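Local coordinates for VP4 protein (Tellina virus 1, PDB 3P06), which probably cleaves the viral polyprotein as a serine protease, captured here as an intramolecular acyl-enzyme of the kind formed in cis-cleavage at the VP4/VP3 junction, at residues G125-G130 and V164-L169; E36-P41 and T77-V82; Y56-S59 and N63-E66. All coordinates share one frame; numbering follows the deposited sequence.

Contact 1: G125-G130 and V164-L169; sequences GAVESG and VTLEQL
Leu166 and Val127 meet where the first turn of helix 166-173, capped at its N terminus by a capping box of Thr165 and Gln168, packs against the small hairpin of strands 127-128 and 131-132. Leu166 can be followed outward. Its CB lies 3.7 Å from Gly130 O, and CG keeps the same company, so the branch point rests on the turn carbonyl. With CG anti to its own carbonyl carbon (chi1 -81°), the chain is thrown toward the hairpin, and both methyls end on Val127: Leu166 CD1 is 3.9 Å from Val127 CG1, and Leu166 CD2 is 4.0 Å from Val127 CG2. The two side chains therefore meet tip to tip. Leu166 also touches Cys108 of helix 104-111 and Pro71 of a loop. Gly125 is backbone-bonded to Ser102, the predicted nucleophile, so the contact packs helix 166-173 close to the probable active site.

Besides this apolar contact, one backbone bond joins the segments: Leu166 N donates to Gly130 O over 3.0 Å, nearly straight at 174°, although the donor stands above the carbonyl plane. The capping box is reciprocal: Gln168 N reaches Thr165 OG1 at 3.0 Å, and Thr165 N returns a bond to Gln168 OE1 from well above the amide plane. A second donor to that oxygen, nearly in line with the C=O bond, is Val164 N, 2.7 Å from Gln168 OE1.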
# COMPACT_ATOMS: atom_id res chain seq x y z
N GLY A 125 4.46 -3.77 -5.51
CA GLY A 125 5.57 -4.68 -5.75
C GLY A 125 6.25 -5.09 -4.45
O GLY A 125 6.17 -4.38 -3.45
N ALA A 126 6.93 -6.23 -4.49
CA ALA A 126 7.68 -6.74 -3.38
C ALA A 126 9.09 -6.16 -3.52
O ALA A 126 9.48 -5.74 -4.60
CB ALA A 126 7.71 -8.28 -3.44
N VAL A 127 9.84 -6.12 -2.43
CA VAL A 127 11.18 -5.51 -2.47
C VAL A 127 12.17 -6.53 -2.00
O VAL A 127 11.93 -7.22 -1.01
CB VAL A 127 11.28 -4.19 -1.61
CG1 VAL A 127 12.75 -3.59 -1.58
CG2 VAL A 127 10.26 -3.14 -2.12
N GLU A 128 13.27 -6.64 -2.73
CA GLU A 128 14.38 -7.58 -2.36
C GLU A 128 15.70 -6.90 -2.70
O GLU A 128 15.89 -6.47 -3.87
CB GLU A 128 14.26 -8.91 -3.12
CG GLU A 128 14.14 -8.71 -4.65
CD GLU A 128 15.53 -8.61 -5.37
OE1 GLU A 128 16.52 -9.27 -4.92
OE2 GLU A 128 15.64 -7.86 -6.39
N SER A 129 16.57 -6.72 -1.70
CA SER A 129 17.88 -6.03 -1.88
C SER A 129 17.82 -4.73 -2.72
O SER A 129 18.51 -4.61 -3.74
CB SER A 129 18.85 -6.98 -2.56
OG SER A 129 18.71 -8.27 -2.01
N GLY A 130 16.97 -3.78 -2.31
CA GLY A 130 16.88 -2.48 -2.96
C GLY A 130 16.29 -2.44 -4.36
O GLY A 130 16.37 -1.42 -5.07
N VAL A 164 12.27 0.10 -11.36
CA VAL A 164 12.97 -1.12 -11.07
C VAL A 164 13.69 -1.05 -9.72
O VAL A 164 13.70 -2.02 -8.98
CB VAL A 164 13.92 -1.48 -12.24
CG1 VAL A 164 14.66 -2.78 -11.93
CG2 VAL A 164 13.10 -1.66 -13.54
N THR A 165 14.27 0.09 -9.39
CA THR A 165 15.05 0.21 -8.15
C THR A 165 14.29 1.09 -7.12
O THR A 165 13.47 1.89 -7.49
CB THR A 165 16.49 0.81 -8.37
OG1 THR A 165 16.37 2.19 -8.72
CG2 THR A 165 17.29 0.08 -9.49
N LEU A 166 14.59 0.90 -5.84
CA LEU A 166 14.00 1.73 -4.79
C LEU A 166 14.40 3.20 -5.06
O LEU A 166 13.56 4.11 -4.90
CB LEU A 166 14.49 1.27 -3.42
CG LEU A 166 13.81 0.06 -2.78
CD1 LEU A 166 14.22 0.06 -1.31
CD2 LEU A 166 12.28 0.18 -2.94
N GLU A 167 15.63 3.43 -5.52
CA GLU A 167 16.02 4.79 -5.91
C GLU A 167 15.11 5.42 -7.00
O GLU A 167 14.69 6.58 -6.87
CB GLU A 167 17.52 4.88 -6.30
CG GLU A 167 18.00 6.31 -6.44
CD GLU A 167 17.42 7.27 -5.35
OE1 GLU A 167 17.46 6.95 -4.11
OE2 GLU A 167 16.89 8.35 -5.74
N GLN A 168 14.77 4.64 -8.04
CA GLN A 168 13.81 5.15 -9.05
C GLN A 168 12.41 5.41 -8.49
O GLN A 168 11.77 6.39 -8.85
CB GLN A 168 13.65 4.22 -10.22
CG GLN A 168 14.85 4.21 -11.14
CD GLN A 168 14.89 2.93 -11.93
OE1 GLN A 168 13.99 2.07 -11.81
NE2 GLN A 168 15.90 2.79 -12.74
N LEU A 169 11.95 4.52 -7.62
CA LEU A 169 10.63 4.66 -7.04
C LEU A 169 10.58 5.94 -6.19
O LEU A 169 9.60 6.70 -6.25
CB LEU A 169 10.32 3.42 -6.19
CG LEU A 169 9.04 3.47 -5.37
CD1 LEU A 169 7.82 3.63 -6.21
CD2 LEU A 169 8.93 2.25 -4.51

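Contact 2: E36-P41 and T77-V82; sequences EHIKNP and TVLPVV
The imidazole of His37, whose CB faces Leu79, carries the CG of Glu36 on one face, 3.6 Å above the ring plane and displaced toward the rim; its NE2 is hydrogen-bonded to a glycerol that probably comes from the crystallisation liquor. His37 ends a short 3-10 segment in the loop between strands 21-31 and 45-48, and this loop is laid against strand 75-81 of the mixed beta-sheet. The ring itself stays off the strand. It is His37 CB that approaches Leu79 CD1, at 4.3 Å, while the carbonyl carbon of His37 lies 4.2 Å from Leu79 CD2.

No hydrogen bond crosses between the segments; the contact is apolar. Ile38 and Leu79 cross at about a right angle. In Ile38, CG1 is anti to the carbonyl carbon (chi1 -60°), which swings that branch toward the strand and leaves the CG2 branch out of the closest approach. Elsewhere Leu79 touches Val91, and Gln95 holds the loop by bonds to His37 O and Lys39 N. Thr77 CG2 lies 4.4 Å from Ile38 CD1, a loose contact, while Thr77 OG1 is engaged by Gly32 O and Leu34 N. The tightest approach is Ile38 CG1 to Leu79 CD2, 3.9 Å.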
# COMPACT_ATOMS: atom_id res chain seq x y z
N GLU A 36 -3.80 1.33 16.43
CA GLU A 36 -5.06 1.39 17.13
C GLU A 36 -6.25 1.44 16.13
O GLU A 36 -7.39 1.26 16.52
CB GLU A 36 -5.07 2.59 18.09
CG GLU A 36 -5.19 3.97 17.34
CD GLU A 36 -3.80 4.58 16.82
OE1 GLU A 36 -2.69 3.90 16.92
OE2 GLU A 36 -3.85 5.77 16.32
N HIS A 37 -6.00 1.67 14.85
CA HIS A 37 -7.07 1.66 13.85
C HIS A 37 -7.21 0.32 13.11
O HIS A 37 -8.12 0.13 12.28
CB HIS A 37 -6.87 2.82 12.89
CG HIS A 37 -6.91 4.14 13.59
ND1 HIS A 37 -8.06 4.64 14.16
CD2 HIS A 37 -5.92 5.01 13.92
CE1 HIS A 37 -7.81 5.80 14.74
NE2 HIS A 37 -6.51 6.06 14.60
N ILE A 38 -6.37 -0.65 13.48
CA ILE A 38 -6.49 -2.00 12.90
C ILE A 38 -7.72 -2.67 13.50
O ILE A 38 -7.81 -2.82 14.71
CB ILE A 38 -5.23 -2.84 13.12
CG1 ILE A 38 -4.03 -2.14 12.47
CG2 ILE A 38 -5.47 -4.33 12.66
CD1 ILE A 38 -2.66 -2.64 13.02
N LYS A 39 -8.70 -3.04 12.69
CA LYS A 39 -9.90 -3.70 13.27
C LYS A 39 -10.10 -5.15 12.77
O LYS A 39 -11.15 -5.75 12.99
CB LYS A 39 -11.15 -2.85 13.08
CG LYS A 39 -11.09 -1.50 13.87
CD LYS A 39 -12.48 -0.93 14.19
CE LYS A 39 -12.36 0.49 14.66
NZ LYS A 39 -11.73 0.45 16.00
N ASN A 40 -9.09 -5.74 12.13
CA ASN A 40 -9.17 -7.16 11.78
C ASN A 40 -8.17 -7.87 12.72
O ASN A 40 -6.98 -7.57 12.68
CB ASN A 40 -8.89 -7.43 10.29
CG ASN A 40 -9.06 -8.92 9.92
OD1 ASN A 40 -8.82 -9.81 10.74
ND2 ASN A 40 -9.54 -9.18 8.74
N PRO A 41 -8.67 -8.74 13.62
CA PRO A 41 -7.79 -9.41 14.58
C PRO A 41 -6.78 -10.41 13.90
O PRO A 41 -5.89 -10.94 14.56
CB PRO A 41 -8.77 -10.18 15.51
CG PRO A 41 -10.01 -10.44 14.66
CD PRO A 41 -10.09 -9.20 13.72
N THR A 77 2.24 1.86 9.11
CA THR A 77 1.08 1.03 9.38
C THR A 77 0.41 0.87 8.03
O THR A 77 0.24 1.88 7.36
CB THR A 77 0.12 1.73 10.34
OG1 THR A 77 0.85 1.98 11.55
CG2 THR A 77 -1.19 0.83 10.67
N VAL A 78 0.06 -0.38 7.64
CA VAL A 78 -0.61 -0.63 6.38
C VAL A 78 -2.08 -0.76 6.72
O VAL A 78 -2.45 -1.65 7.52
CB VAL A 78 -0.00 -1.91 5.72
CG1 VAL A 78 -0.49 -2.08 4.36
CG2 VAL A 78 1.56 -1.68 5.58
N LEU A 79 -2.92 0.13 6.17
CA LEU A 79 -4.34 0.13 6.57
C LEU A 79 -5.16 0.09 5.32
O LEU A 79 -4.80 0.69 4.33
CB LEU A 79 -4.68 1.44 7.36
CG LEU A 79 -4.13 1.54 8.79
CD1 LEU A 79 -4.40 2.95 9.36
CD2 LEU A 79 -4.80 0.48 9.72
N PRO A 80 -6.29 -0.60 5.35
CA PRO A 80 -7.19 -0.45 4.24
C PRO A 80 -7.78 0.98 4.14
O PRO A 80 -8.07 1.59 5.17
CB PRO A 80 -8.35 -1.37 4.59
CG PRO A 80 -8.33 -1.52 6.09
CD PRO A 80 -6.84 -1.36 6.49
N VAL A 81 -8.07 1.47 2.93
CA VAL A 81 -8.67 2.80 2.79
C VAL A 81 -9.76 2.72 1.77
O VAL A 81 -9.64 1.98 0.76
CB VAL A 81 -7.63 3.88 2.40
CG1 VAL A 81 -6.49 3.92 3.44
CG2 VAL A 81 -7.04 3.64 1.02
N VAL A 82 -10.86 3.43 2.01
CA VAL A 82 -11.90 3.46 0.98
C VAL A 82 -11.90 4.82 0.29
O VAL A 82 -12.60 5.00 -0.73
CB VAL A 82 -13.33 3.11 1.56
CG1 VAL A 82 -13.41 1.60 1.91
CG2 VAL A 82 -13.74 3.98 2.81

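Contact 3: Y56-S59 and N63-E66; sequences YGLS and NIDE
The backbone turns a corner at Gly57, where phi is 100°, and this brings Leu58 round to face Ile64 with their CA atoms 8.4 Å apart, in the opening half of a beta-alpha-beta unit made of strand 54-58, the short helix 64-67 and strand 75-81. Gly57, with no side chain, adopts this positive phi without a clash against Tyr56 O.

The CA atoms are well separated, so the end of Ile64 spans the gap, reaching one side chain and one backbone carbonyl. Its CG1 stands anti to the carbonyl carbon, and a further bend about CB-CG1 (chi2 -69°) brings CD1 to Leu58 and Ser59. There CD1 meets two different surfaces: Leu58 CD1 at 4.3 Å, a loose methyl-to-methyl contact, and the carbonyl oxygen of Ser59, where Ile64 CD1 to Ser59 O is 3.9 Å. Ser59 thus contributes main chain, since its CB points away and its OG is held by Leu98 O, Gln97 NE2 and Met61 N. Strand 45-48 shares the apolar patch, for Ala47 touches both Leu58 and Ile64.

The helix start that presents Ile64 is fixed separately. Asn63 is its N-cap: the side-chain carbonyl accepts from the backbone N-H of Glu66, while Asn63 N is bonded to Asn101 OD1. The capping bond is fairly straight at the hydrogen, 161°, but it does not follow an oxygen lone pair; the donor stands well above the amide plane, with Glu66 N 3.2 Å from Asn63 OD1.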
# COMPACT_ATOMS: atom_id res chain seq x y z
N TYR A 56 3.32 -2.21 11.05
CA TYR A 56 2.09 -2.71 11.65
C TYR A 56 1.08 -3.02 10.57
O TYR A 56 1.11 -2.44 9.50
CB TYR A 56 1.48 -1.60 12.57
CG TYR A 56 2.38 -1.09 13.68
CD1 TYR A 56 2.27 -1.62 14.98
CD2 TYR A 56 3.36 -0.06 13.44
CE1 TYR A 56 3.05 -1.13 16.03
CE2 TYR A 56 4.16 0.46 14.51
CZ TYR A 56 4.01 -0.10 15.78
OH TYR A 56 4.76 0.33 16.82
N GLY A 57 0.09 -3.86 10.91
CA GLY A 57 -1.08 -4.06 10.06
C GLY A 57 -0.90 -5.37 9.25
O GLY A 57 -1.74 -5.70 8.44
N LEU A 58 0.19 -6.11 9.48
CA LEU A 58 0.48 -7.36 8.76
C LEU A 58 -0.22 -8.56 9.35
O LEU A 58 -0.53 -8.54 10.52
CB LEU A 58 1.99 -7.64 8.75
CG LEU A 58 2.79 -6.44 8.27
CD1 LEU A 58 4.30 -6.77 8.26
CD2 LEU A 58 2.31 -5.94 6.86
N SER A 59 -0.39 -9.64 8.56
CA SER A 59 -0.96 -10.86 9.10
C SER A 59 0.04 -11.99 8.92
O SER A 59 1.10 -11.76 8.34
CB SER A 59 -2.29 -11.18 8.42
OG SER A 59 -2.04 -11.93 7.25
N ASN A 63 4.98 -12.63 4.18
CA ASN A 63 6.31 -13.21 4.47
C ASN A 63 7.03 -12.24 5.40
O ASN A 63 7.56 -11.20 4.94
CB ASN A 63 7.13 -13.35 3.18
CG ASN A 63 8.48 -14.08 3.39
OD1 ASN A 63 9.07 -14.11 4.49
ND2 ASN A 63 8.96 -14.67 2.33
N ILE A 64 7.06 -12.56 6.70
CA ILE A 64 7.62 -11.65 7.68
C ILE A 64 9.15 -11.51 7.57
O ILE A 64 9.68 -10.42 7.79
CB ILE A 64 7.23 -12.00 9.15
CG1 ILE A 64 5.71 -12.24 9.26
CG2 ILE A 64 7.63 -10.82 10.09
CD1 ILE A 64 4.88 -10.93 9.07
N ASP A 65 9.83 -12.61 7.23
CA ASP A 65 11.28 -12.61 6.98
C ASP A 65 11.68 -11.60 5.90
O ASP A 65 12.70 -10.93 6.03
CB ASP A 65 11.79 -14.01 6.56
CG ASP A 65 11.70 -15.05 7.70
OD1 ASP A 65 11.49 -14.65 8.87
OD2 ASP A 65 11.85 -16.27 7.44
N GLU A 66 10.93 -11.54 4.79
CA GLU A 66 11.18 -10.53 3.76
C GLU A 66 10.80 -9.12 4.26
O GLU A 66 11.48 -8.17 3.94
CB GLU A 66 10.38 -10.86 2.48
CG GLU A 66 10.80 -10.03 1.25
CD GLU A 66 9.86 -10.27 -0.00
OE1 GLU A 66 9.43 -11.42 -0.23
OE2 GLU A 66 9.59 -9.29 -0.73

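Overall arrangement
From the N terminus, the loop after strand 21-31 supplies the first half of contact 2, which closes only when strand 75-81 is reached. Within that span the whole of contact 3 opens and closes, joining the end of strand 54-58 to helix 64-67. The two meet in the mixed sheet: Val78 N is 3.0 Å from Tyr56 O, a probable hydrogen bond between parallel strands. Contact 1 follows in series, tying segment 125-130, which holds the first strand of a small hairpin, to helix 166-173 and closing a span of 33 residues that includes helix 138-149. Its centre is 24 Å from that of contact 2, yet it touches contact 3 where Glu66 packs against Ala126 and Val127.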